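Local coordinates for B-type flagellar hook-associated protein 2 (Pseudomonas aeruginosa, PDB 5FHY) that caps the tip of the growing flagellar filament, where it helps flagellin subunits polymerise and keeps them from leaking out, at residues Q52-A55 with N59-F62; G65-S70 with T143-L148; G90-I95 with A106-D111; G114-L119 with P156-G161; L148-A153 with A162-V167. All coordinates share one frame; numbering follows the deposited sequence.

How the interactions relate
All five contacts lie in the β-rich part of this cap-protein fragment that carries the flagellin hook IN motif, which holds segments of interactions 2, 3 and 4. Their centres are 7 to 15 Å apart. Interaction 1 comes first in the chain, in the loop between strands 48-50 and 65-71. Interaction 2 spans residues 65 to 148 and encloses interaction 3. Interaction 4 starts on strand 114-121, and its second segment falls between the two of interaction 5. Interactions 3, 4 and 5 reach one antiparallel sheet. Interactions 4 and 5 are closest, and each gives one oxygen to the same sodium ion. Interactions 3 and 4 border a second subunit most, and interaction 5 touches it through Val167.

Interaction 1: residues Q52-A55 with N59-F62; sequences QAIA and NAKF
The long loop between strands 48-50 and 65-71 doubles back on itself here, and Ile54 on the outgoing limb meets Ala60 and Phe62 on the returning one. The two limbs stay fairly far apart. The CA atoms of Ile54 and Ala60 are the nearest across the contact, at 7.6 Å, and side chains bridge the distance between them. Ile54 does this with both of its branches. Its CG2 methyl stands anti to the backbone N and reaches the CB of Ala60 at 3.8 Å. The other branch lies beside the backbone N (chi1 -50°) and turns to Phe62. CG1 of Ile54 is 4.1 Å from CZ of Phe62, close to the ring plane, so it meets the edge of the ring and not its face. CD1 of Ile54 follows along the same rim, 4.1 Å from CE1 of Phe62. The side chains of Ile54 and Phe62 come from opposite directions, and the CG1-CD1 branch of Ile54 lies at the ring edge. Leu88, at the start of helix 88-98, touches both of them, and Met91 of the same helix packs on Phe62. Polar ties run outward from the limbs: Ile54 is bonded through its backbone to Ser115, and Lys61 through its backbone to Asn142 and Thr143. Ile54, Ala60 and Phe62 are all buried. Across the two limbs the contact is therefore essentially apolar, made of methyl and methylene groups and one ring edge. Its hold probably rests on burial, and the backbone bonds to neighbouring segments probably help to set the course of each limb.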
# COMPACT_ATOMS: atom_id res chain seq x y z
N GLN B 52 -54.99 -26.34 29.55
CA GLN B 52 -56.07 -25.36 29.68
C GLN B 52 -55.55 -24.04 30.24
O GLN B 52 -54.62 -24.02 31.05
CB GLN B 52 -57.18 -25.88 30.59
CG GLN B 52 -58.16 -26.82 29.92
CD GLN B 52 -59.31 -27.24 30.82
OE1 GLN B 52 -59.90 -26.41 31.51
NE2 GLN B 52 -59.62 -28.53 30.83
N ALA B 53 -56.15 -22.94 29.79
CA ALA B 53 -55.77 -21.62 30.29
C ALA B 53 -56.45 -21.41 31.63
O ALA B 53 -57.61 -21.76 31.81
CB ALA B 53 -56.16 -20.53 29.31
N ILE B 54 -55.72 -20.84 32.58
CA ILE B 54 -56.26 -20.61 33.90
C ILE B 54 -56.68 -19.16 34.06
O ILE B 54 -55.86 -18.25 33.94
CB ILE B 54 -55.24 -20.99 34.99
CG1 ILE B 54 -54.69 -22.40 34.73
CG2 ILE B 54 -55.87 -20.92 36.36
CD1 ILE B 54 -55.75 -23.46 34.70
N ALA B 55 -57.97 -18.94 34.30
CA ALA B 55 -58.50 -17.60 34.49
C ALA B 55 -58.00 -17.01 35.80
O ALA B 55 -57.94 -17.70 36.82
CB ALA B 55 -60.02 -17.61 34.45
N ASN B 59 -54.04 -14.99 41.04
CA ASN B 59 -54.58 -15.37 42.34
C ASN B 59 -55.00 -16.84 42.36
O ASN B 59 -55.64 -17.29 43.31
CB ASN B 59 -55.77 -14.49 42.71
CG ASN B 59 -55.38 -13.05 42.97
OD1 ASN B 59 -54.30 -12.77 43.51
ND2 ASN B 59 -56.25 -12.13 42.59
N ALA B 60 -54.63 -17.57 41.32
CA ALA B 60 -55.06 -18.96 41.20
C ALA B 60 -54.12 -19.92 41.92
O ALA B 60 -52.90 -19.86 41.76
CB ALA B 60 -55.19 -19.35 39.73
N LYS B 61 -54.71 -20.80 42.72
CA LYS B 61 -53.96 -21.82 43.44
C LYS B 61 -54.64 -23.16 43.22
O LYS B 61 -55.86 -23.27 43.34
CB LYS B 61 -53.85 -21.50 44.93
CG LYS B 61 -53.33 -20.10 45.24
CD LYS B 61 -52.45 -20.12 46.48
CE LYS B 61 -51.22 -20.99 46.25
NZ LYS B 61 -50.34 -21.10 47.45
N PHE B 62 -53.86 -24.18 42.91
CA PHE B 62 -54.42 -25.47 42.54
C PHE B 62 -54.81 -26.35 43.73
O PHE B 62 -54.19 -26.31 44.78
CB PHE B 62 -53.42 -26.23 41.65
CG PHE B 62 -53.22 -25.61 40.30
CD1 PHE B 62 -54.25 -25.61 39.37
CD2 PHE B 62 -52.01 -25.04 39.94
CE1 PHE B 62 -54.08 -25.06 38.12
CE2 PHE B 62 -51.84 -24.48 38.69
CZ PHE B 62 -52.87 -24.49 37.78

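Interaction 2: residues G65-S70 with T143-L148; sequences GTLNIS and TSLSQL
Ser144 OG takes a hydrogen bond from the backbone N of Ser146 at 3.1 Å, in the turn that carries Leu145 to strand 65-70. The bond is bent, with an angle of 138° at the hydrogen, and it makes an ST turn. Asp136 OD2 adds weak hydrogen bonds to Ser144 OG and to the backbone N of Leu145. A short 3-10 segment, 146-148, runs on from the ST turn, sharing Ser146. The backbone N of Leu148 bonds to the O of Leu145 at 3.3 Å, which closes that second turn. Leu145 belongs to both turns and points its side chain at the start of the strand. Its CG is anti to the backbone N (chi1 -171°), which extends the branch across to the strand backbone. The CD2 methyl of Leu145 rests 3.6 Å from the CA of Gly65. With no side chain on Gly65, the methyl lies directly against the main chain, and it is also 3.8 Å from the N of Thr66. Strand 65-71 is the middle one of a three-stranded antiparallel sheet. Leu145 also touches Val81 and Val134 on the two flanking strands, so the turn covers one end of that sheet. Further along, Leu67 points toward the turn. Its CD2 methyl comes within 4.3 Å of CG of Leu145. Leu67 packs as well on Met91 of helix 88-98.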
# COMPACT_ATOMS: atom_id res chain seq x y z
N GLY B 65 -53.31 -32.86 44.95
CA GLY B 65 -53.38 -34.05 44.12
C GLY B 65 -52.04 -34.51 43.57
O GLY B 65 -51.00 -34.24 44.17
N THR B 66 -52.07 -35.20 42.43
CA THR B 66 -50.85 -35.73 41.83
C THR B 66 -50.82 -35.59 40.30
O THR B 66 -51.83 -35.80 39.63
CB THR B 66 -50.65 -37.23 42.19
OG1 THR B 66 -50.97 -37.44 43.57
CG2 THR B 66 -49.21 -37.66 41.94
N LEU B 67 -49.65 -35.25 39.76
CA LEU B 67 -49.47 -35.19 38.31
C LEU B 67 -48.56 -36.30 37.81
O LEU B 67 -47.40 -36.40 38.23
CB LEU B 67 -48.88 -33.84 37.88
CG LEU B 67 -49.71 -32.55 37.99
CD1 LEU B 67 -49.12 -31.48 37.08
CD2 LEU B 67 -51.17 -32.80 37.68
N ASN B 68 -49.07 -37.15 36.93
CA ASN B 68 -48.25 -38.17 36.30
C ASN B 68 -48.08 -37.87 34.82
O ASN B 68 -49.03 -37.98 34.04
CB ASN B 68 -48.84 -39.57 36.49
CG ASN B 68 -48.81 -40.02 37.94
OD1 ASN B 68 -47.76 -40.39 38.46
ND2 ASN B 68 -49.97 -39.98 38.59
N ILE B 69 -46.87 -37.48 34.45
CA ILE B 69 -46.58 -37.05 33.09
C ILE B 69 -45.73 -38.11 32.40
O ILE B 69 -44.76 -38.60 32.96
CB ILE B 69 -45.84 -35.70 33.08
CG1 ILE B 69 -46.69 -34.62 33.75
CG2 ILE B 69 -45.47 -35.29 31.66
CD1 ILE B 69 -45.98 -33.29 33.91
N SER B 70 -46.12 -38.49 31.19
CA SER B 70 -45.36 -39.47 30.44
C SER B 70 -45.26 -39.08 28.98
O SER B 70 -46.09 -38.33 28.47
CB SER B 70 -45.99 -40.86 30.57
OG SER B 70 -47.39 -40.81 30.34
N THR B 143 -58.82 -23.42 42.10
CA THR B 143 -59.01 -23.99 40.76
C THR B 143 -58.79 -25.49 40.76
O THR B 143 -57.99 -26.02 41.53
CB THR B 143 -58.04 -23.37 39.74
OG1 THR B 143 -56.69 -23.47 40.23
CG2 THR B 143 -58.37 -21.90 39.49
N SER B 144 -59.53 -26.18 39.89
CA SER B 144 -59.45 -27.63 39.79
C SER B 144 -58.07 -28.05 39.30
O SER B 144 -57.47 -27.37 38.47
CB SER B 144 -60.54 -28.15 38.86
OG SER B 144 -60.41 -29.55 38.66
N LEU B 145 -57.56 -29.17 39.82
CA LEU B 145 -56.29 -29.70 39.34
C LEU B 145 -56.55 -30.55 38.10
O LEU B 145 -55.65 -30.77 37.29
CB LEU B 145 -55.59 -30.52 40.43
CG LEU B 145 -54.15 -30.97 40.16
CD1 LEU B 145 -53.18 -29.82 40.37
CD2 LEU B 145 -53.78 -32.16 41.04
N SER B 146 -57.78 -31.01 37.97
CA SER B 146 -58.16 -31.92 36.89
C SER B 146 -58.11 -31.28 35.50
O SER B 146 -58.02 -31.99 34.50
CB SER B 146 -59.57 -32.47 37.15
OG SER B 146 -60.52 -31.43 37.21
N GLN B 147 -58.17 -29.95 35.43
CA GLN B 147 -58.20 -29.29 34.13
C GLN B 147 -56.81 -29.19 33.51
O GLN B 147 -56.63 -28.59 32.45
CB GLN B 147 -58.84 -27.89 34.23
CG GLN B 147 -58.15 -26.92 35.17
CD GLN B 147 -58.83 -25.56 35.19
OE1 GLN B 147 -59.56 -25.21 34.27
NE2 GLN B 147 -58.57 -24.78 36.24
N LEU B 148 -55.82 -29.79 34.18
CA LEU B 148 -54.47 -29.86 33.62
C LEU B 148 -54.24 -31.20 32.94
O LEU B 148 -53.13 -31.49 32.50
CB LEU B 148 -53.42 -29.64 34.71
CG LEU B 148 -53.32 -28.26 35.36
CD1 LEU B 148 -52.08 -28.18 36.23
CD2 LEU B 148 -53.32 -27.16 34.31

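Interaction 3: residues G90-I95 with A106-D111; sequences GMRDAI and ATIITD
Arg92 is the first residue of helix 90-95 to meet strand 106-111, and its chain lies across Ala106, Thr107 and Ile108. Helix and strand run nearly antiparallel, at 158°, and their axes approach to 7.5 Å. The aliphatic part of Arg92 makes the first touches: CG is 4.1 Å from the O of Ala106, and CD is 4.3 Å from the CA of Thr107. The chain then bends at chi3 (62°) and crosses Ile108 at about a right angle. The CD1 methyl of Ile108 sits at the edge of the guanidinium group, near its plane, 4.0 Å from NE of Arg92. Asp93 comes next and lies above one guanidinium face, offset toward the rim. Its OD1 is 3.1 Å from NH1 of Arg92, but well out of the guanidinium plane, so this salt bridge works by charge alone. Arg92 has a second acidic partner: its NE forms a salt bridge with Asp194 of the second subunit. Three residues on, about one helical turn, Ile95 also faces the strand. Its CG2 methyl, anti to the backbone N, packs on the CB of Ala106 at 3.8 Å. Ile95 continues into the core through Ile69, Ile79 and Leu119. The contact thus has an apolar inner half around Ile95 and Ala106. Its outer half is held by an arginine whose methylenes pack on the strand while its charge probably helps join two subunits.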
# COMPACT_ATOMS: atom_id res chain seq x y z
N GLY B 90 -45.30 -22.78 40.01
CA GLY B 90 -44.92 -23.86 40.89
C GLY B 90 -44.88 -25.17 40.13
O GLY B 90 -44.00 -26.01 40.35
N MET B 91 -45.85 -25.35 39.23
CA MET B 91 -45.87 -26.54 38.39
C MET B 91 -44.77 -26.47 37.34
O MET B 91 -44.17 -27.49 37.00
CB MET B 91 -47.24 -26.72 37.73
CG MET B 91 -48.42 -26.75 38.70
SD MET B 91 -48.10 -27.69 40.20
CE MET B 91 -47.82 -29.32 39.53
N ARG B 92 -44.53 -25.27 36.81
CA ARG B 92 -43.45 -25.05 35.85
C ARG B 92 -42.10 -25.49 36.40
O ARG B 92 -41.35 -26.21 35.74
CB ARG B 92 -43.39 -23.57 35.45
CG ARG B 92 -42.02 -23.13 34.95
CD ARG B 92 -42.01 -21.69 34.47
NE ARG B 92 -42.34 -20.74 35.53
CZ ARG B 92 -41.44 -20.17 36.33
NH1 ARG B 92 -40.16 -20.48 36.22
NH2 ARG B 92 -41.83 -19.32 37.26
N ASP B 93 -41.79 -25.06 37.63
CA ASP B 93 -40.52 -25.39 38.25
C ASP B 93 -40.38 -26.89 38.50
O ASP B 93 -39.30 -27.45 38.34
CB ASP B 93 -40.35 -24.63 39.58
CG ASP B 93 -40.25 -23.13 39.39
OD1 ASP B 93 -39.82 -22.70 38.30
OD2 ASP B 93 -40.59 -22.39 40.33
N ALA B 94 -41.49 -27.52 38.88
CA ALA B 94 -41.47 -28.94 39.20
C ALA B 94 -41.21 -29.76 37.95
O ALA B 94 -40.29 -30.57 37.90
CB ALA B 94 -42.78 -29.37 39.84
N ILE B 95 -42.03 -29.51 36.93
CA ILE B 95 -41.94 -30.22 35.66
C ILE B 95 -40.56 -30.05 35.03
O ILE B 95 -40.00 -31.00 34.47
CB ILE B 95 -43.02 -29.73 34.67
CG1 ILE B 95 -44.41 -30.04 35.20
CG2 ILE B 95 -42.84 -30.40 33.31
CD1 ILE B 95 -45.52 -29.58 34.27
N ALA B 106 -41.00 -27.03 30.37
CA ALA B 106 -42.29 -26.37 30.56
C ALA B 106 -42.14 -24.86 30.68
O ALA B 106 -41.12 -24.35 31.14
CB ALA B 106 -42.99 -26.93 31.79
N THR B 107 -43.18 -24.14 30.27
CA THR B 107 -43.21 -22.69 30.42
C THR B 107 -44.65 -22.24 30.58
O THR B 107 -45.57 -23.06 30.59
CB THR B 107 -42.58 -21.98 29.21
OG1 THR B 107 -42.38 -20.60 29.51
CG2 THR B 107 -43.48 -22.11 27.98
N ILE B 108 -44.84 -20.93 30.72
CA ILE B 108 -46.17 -20.36 30.89
C ILE B 108 -46.42 -19.39 29.74
O ILE B 108 -45.52 -18.64 29.35
CB ILE B 108 -46.33 -19.63 32.25
CG1 ILE B 108 -45.86 -20.52 33.40
CG2 ILE B 108 -47.77 -19.20 32.47
CD1 ILE B 108 -46.19 -19.98 34.77
N ILE B 109 -47.62 -19.42 29.19
CA ILE B 109 -47.98 -18.51 28.12
C ILE B 109 -49.24 -17.76 28.51
O ILE B 109 -50.24 -18.37 28.89
CB ILE B 109 -48.20 -19.24 26.77
CG1 ILE B 109 -46.86 -19.63 26.15
CG2 ILE B 109 -48.96 -18.36 25.78
CD1 ILE B 109 -46.98 -20.24 24.77
N THR B 110 -49.18 -16.44 28.42
CA THR B 110 -50.28 -15.59 28.85
C THR B 110 -51.00 -15.01 27.63
O THR B 110 -50.45 -14.19 26.91
CB THR B 110 -49.79 -14.44 29.75
OG1 THR B 110 -48.95 -14.97 30.79
CG2 THR B 110 -50.96 -13.70 30.38
N ASP B 111 -52.23 -15.46 27.42
CA ASP B 111 -53.02 -14.99 26.30
C ASP B 111 -54.29 -14.30 26.80
O ASP B 111 -54.35 -13.88 27.96
CB ASP B 111 -53.37 -16.15 25.36
CG ASP B 111 -54.21 -17.23 26.03
OD1 ASP B 111 -54.08 -17.42 27.26
OD2 ASP B 111 -54.99 -17.91 25.33

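Interaction 4: residues G114-L119 with P156-G161; sequences GSRLVL and PKLSDG. With NA (sodium ion), chain E.
Strand 114-119 runs extended past the irregular loop 156-161, and Arg116 crosses from the strand to Gly161 and Leu158. The side chain of Arg116 leaves with CG between the backbone N and the carbonyl carbon (chi1 77°), and the chain bends at chi3. Its NH2 gives a short, nearly straight hydrogen bond to the O of Gly161, 2.8 Å long with an angle of 169° at the hydrogen. The oxygen lies in the guanidinium plane. Seen from Gly161, however, the donor stands above the carbonyl plane, tilted 38° out of it. NH1 of Arg116 adds a weak bond to the same O of Gly161, at 3.4 Å. Thus one carbonyl takes both terminal nitrogens. Leu158 reaches the group obliquely, with its CD1 methyl 3.9 Å from NH1 of Arg116. The same CD1 is 4.0 Å from a sodium ion. That ion is bound by the O of Ser159 at 2.6 Å and by the O of Ala163. NH1 of Arg116 also makes a weak hydrogen bond to Ala163 O, while NH2 forms a salt bridge with Asp111 OD2. Asp160 OD1 takes a hydrogen bond from the backbone N of Lys181 of the second subunit. The buried arginine thus ties the sodium-binding loop to the sheet. The O of Ala163 serves both cations, and the Asp111 carboxylate probably offsets much of the arginine charge.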
# COMPACT_ATOMS: atom_id res chain seq x y z
N GLY B 114 -55.98 -16.26 29.68
CA GLY B 114 -55.30 -16.37 30.95
C GLY B 114 -53.87 -16.84 30.76
O GLY B 114 -53.22 -16.52 29.76
N SER B 115 -53.37 -17.59 31.74
CA SER B 115 -52.05 -18.20 31.65
C SER B 115 -52.22 -19.72 31.64
O SER B 115 -53.16 -20.24 32.23
CB SER B 115 -51.15 -17.76 32.81
OG SER B 115 -50.92 -16.36 32.78
N ARG B 116 -51.32 -20.42 30.96
CA ARG B 116 -51.43 -21.87 30.84
C ARG B 116 -50.05 -22.50 30.80
O ARG B 116 -49.06 -21.84 30.48
CB ARG B 116 -52.21 -22.25 29.58
CG ARG B 116 -51.42 -22.12 28.28
CD ARG B 116 -52.28 -22.47 27.08
NE ARG B 116 -53.23 -21.40 26.81
CZ ARG B 116 -54.39 -21.56 26.18
NH1 ARG B 116 -54.76 -22.76 25.76
NH2 ARG B 116 -55.19 -20.52 25.99
N LEU B 117 -49.98 -23.79 31.10
CA LEU B 117 -48.71 -24.50 31.04
C LEU B 117 -48.46 -25.00 29.63
O LEU B 117 -49.36 -25.55 29.00
CB LEU B 117 -48.69 -25.66 32.04
CG LEU B 117 -48.58 -25.29 33.52
CD1 LEU B 117 -49.04 -26.44 34.40
CD2 LEU B 117 -47.17 -24.86 33.86
N VAL B 118 -47.25 -24.79 29.14
CA VAL B 118 -46.87 -25.25 27.81
C VAL B 118 -45.70 -26.21 27.96
O VAL B 118 -44.64 -25.84 28.46
CB VAL B 118 -46.50 -24.08 26.87
CG1 VAL B 118 -45.95 -24.59 25.54
CG2 VAL B 118 -47.71 -23.18 26.64
N LEU B 119 -45.90 -27.45 27.53
CA LEU B 119 -44.91 -28.50 27.75
C LEU B 119 -44.32 -28.99 26.44
O LEU B 119 -45.03 -29.16 25.45
CB LEU B 119 -45.53 -29.66 28.54
CG LEU B 119 -45.89 -29.42 30.01
CD1 LEU B 119 -47.17 -28.60 30.17
CD2 LEU B 119 -46.03 -30.76 30.73
N PRO B 156 -57.23 -32.01 20.43
CA PRO B 156 -57.23 -31.41 19.10
C PRO B 156 -55.95 -30.61 18.87
O PRO B 156 -55.20 -30.41 19.82
CB PRO B 156 -58.44 -30.49 19.14
CG PRO B 156 -58.49 -30.04 20.56
CD PRO B 156 -58.01 -31.20 21.39
N LYS B 157 -55.70 -30.16 17.65
CA LYS B 157 -54.60 -29.22 17.45
C LYS B 157 -55.00 -27.91 18.10
O LYS B 157 -56.15 -27.49 17.99
CB LYS B 157 -54.28 -29.02 15.96
CG LYS B 157 -53.15 -28.02 15.73
CD LYS B 157 -52.61 -28.04 14.30
CE LYS B 157 -51.35 -27.19 14.17
NZ LYS B 157 -50.75 -27.23 12.81
N LEU B 158 -54.06 -27.28 18.79
CA LEU B 158 -54.35 -26.08 19.56
C LEU B 158 -54.90 -24.97 18.68
O LEU B 158 -54.38 -24.69 17.60
CB LEU B 158 -53.08 -25.58 20.28
CG LEU B 158 -53.25 -24.35 21.18
CD1 LEU B 158 -54.17 -24.65 22.36
CD2 LEU B 158 -51.90 -23.80 21.65
N SER B 159 -55.98 -24.35 19.14
CA SER B 159 -56.52 -23.15 18.52
C SER B 159 -56.79 -22.14 19.62
O SER B 159 -56.66 -22.46 20.80
CB SER B 159 -57.79 -23.46 17.73
OG SER B 159 -58.82 -23.93 18.59
N ASP B 160 -57.14 -20.92 19.23
CA ASP B 160 -57.37 -19.85 20.21
C ASP B 160 -58.52 -20.20 21.15
O ASP B 160 -59.49 -20.84 20.75
CB ASP B 160 -57.64 -18.52 19.50
CG ASP B 160 -57.74 -17.36 20.48
OD1 ASP B 160 -56.95 -17.33 21.44
OD2 ASP B 160 -58.61 -16.49 20.28
N GLY B 161 -58.40 -19.79 22.41
CA GLY B 161 -59.38 -20.14 23.42
C GLY B 161 -58.71 -20.79 24.61
O GLY B 161 -57.53 -21.15 24.55
NA NA E . -57.96 -23.54 22.76

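Interaction 5: residues L148-A153 with A162-V167; sequences LAFDPA and AAAGYV. With NA (sodium ion), chain E.
Phe150 meets Ala164, Gly165 and Tyr166 with the edge of its ring, which lies along the backbone of the second segment. The three contacts follow the rim in order. CD1 of Phe150 touches the CB of Ala164 at 4.1 Å. CE1 comes next, 3.8 Å from the N of Gly165. CZ at the far end of the ring is 3.8 Å from the N of Tyr166. Both of these backbone nitrogens lie in the plane of the ring, so the peptide chain passes along its edge and not over a face. The ring reaches this place because CG of Phe150 is anti to the backbone N (chi1 -168°), which carries it straight toward the strand. Of the Tyr166 side chain, CB makes the contact, 4.2 Å from CZ of Phe150. The backbone of Tyr166 is hydrogen-bonded to Pro156 and Leu158. One residue before Ala164, the O of Ala163 binds the sodium ion at 2.6 Å. Phe150 also packs on Val132, Ile49 and Leu51, and its backbone bonds to Val132. Gly165 bonds through its backbone to Ala50. The aromatic ring thus lies between strand 130-136 of a three-stranded antiparallel sheet and strands 48-50 and 165-166 of a four-stranded one, consistent with a core residue between two sheets.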
# COMPACT_ATOMS: atom_id res chain seq x y z
N LEU B 148 -55.82 -29.79 34.18
CA LEU B 148 -54.47 -29.86 33.62
C LEU B 148 -54.24 -31.20 32.94
O LEU B 148 -53.13 -31.49 32.50
CB LEU B 148 -53.42 -29.64 34.71
CG LEU B 148 -53.32 -28.26 35.36
CD1 LEU B 148 -52.08 -28.18 36.23
CD2 LEU B 148 -53.32 -27.16 34.31
N ALA B 149 -55.29 -32.01 32.83
CA ALA B 149 -55.17 -33.32 32.21
C ALA B 149 -55.07 -33.15 30.70
O ALA B 149 -55.62 -32.21 30.12
CB ALA B 149 -56.35 -34.21 32.58
N PHE B 150 -54.36 -34.07 30.06
CA PHE B 150 -54.16 -34.02 28.61
C PHE B 150 -54.03 -35.43 28.06
O PHE B 150 -53.10 -36.17 28.41
CB PHE B 150 -52.91 -33.19 28.27
CG PHE B 150 -52.79 -32.83 26.81
CD1 PHE B 150 -53.29 -31.63 26.32
CD2 PHE B 150 -52.15 -33.68 25.92
CE1 PHE B 150 -53.16 -31.30 24.98
CE2 PHE B 150 -52.02 -33.35 24.58
CZ PHE B 150 -52.53 -32.16 24.11
N ASP B 151 -54.96 -35.81 27.20
CA ASP B 151 -54.92 -37.11 26.57
C ASP B 151 -54.73 -36.92 25.06
O ASP B 151 -55.65 -36.50 24.37
CB ASP B 151 -56.19 -37.91 26.87
CG ASP B 151 -56.18 -39.30 26.27
OD1 ASP B 151 -55.08 -39.81 25.98
OD2 ASP B 151 -57.27 -39.87 26.08
N PRO B 152 -53.52 -37.23 24.56
CA PRO B 152 -53.11 -37.09 23.16
C PRO B 152 -54.02 -37.84 22.18
O PRO B 152 -54.06 -37.50 21.00
CB PRO B 152 -51.71 -37.69 23.15
CG PRO B 152 -51.21 -37.49 24.52
CD PRO B 152 -52.41 -37.68 25.41
N ALA B 153 -54.75 -38.83 22.68
CA ALA B 153 -55.67 -39.60 21.84
C ALA B 153 -56.92 -38.79 21.50
O ALA B 153 -57.56 -39.03 20.48
CB ALA B 153 -56.05 -40.90 22.53
N ALA B 162 -59.46 -20.96 25.69
CA ALA B 162 -58.91 -21.50 26.93
C ALA B 162 -58.67 -23.00 26.84
O ALA B 162 -57.91 -23.56 27.64
CB ALA B 162 -59.82 -21.18 28.10
N ALA B 163 -59.31 -23.65 25.88
CA ALA B 163 -59.21 -25.10 25.74
C ALA B 163 -57.79 -25.55 25.42
O ALA B 163 -57.01 -24.81 24.83
CB ALA B 163 -60.15 -25.60 24.66
N ALA B 164 -57.47 -26.77 25.83
CA ALA B 164 -56.16 -27.34 25.60
C ALA B 164 -56.05 -27.88 24.18
O ALA B 164 -57.06 -28.02 23.48
CB ALA B 164 -55.86 -28.43 26.61
N GLY B 165 -54.83 -28.17 23.76
CA GLY B 165 -54.58 -28.68 22.43
C GLY B 165 -53.09 -28.83 22.16
O GLY B 165 -52.28 -28.18 22.82
N TYR B 166 -52.73 -29.67 21.19
CA TYR B 166 -51.32 -29.86 20.88
C TYR B 166 -50.85 -28.78 19.91
O TYR B 166 -51.63 -28.27 19.11
CB TYR B 166 -51.06 -31.27 20.31
CG TYR B 166 -51.72 -31.56 18.98
CD1 TYR B 166 -51.17 -31.11 17.78
CD2 TYR B 166 -52.87 -32.34 18.91
CE1 TYR B 166 -51.77 -31.37 16.57
CE2 TYR B 166 -53.48 -32.63 17.70
CZ TYR B 166 -52.92 -32.14 16.53
OH TYR B 166 -53.52 -32.42 15.32
N VAL B 167 -49.57 -28.44 19.99
CA VAL B 167 -48.96 -27.49 19.06
C VAL B 167 -48.28 -28.26 17.93
O VAL B 167 -48.43 -27.93 16.75
CB VAL B 167 -47.94 -26.57 19.76
CG1 VAL B 167 -47.23 -25.68 18.75
CG2 VAL B 167 -48.63 -25.73 20.83
NA NA E . -57.96 -23.54 22.76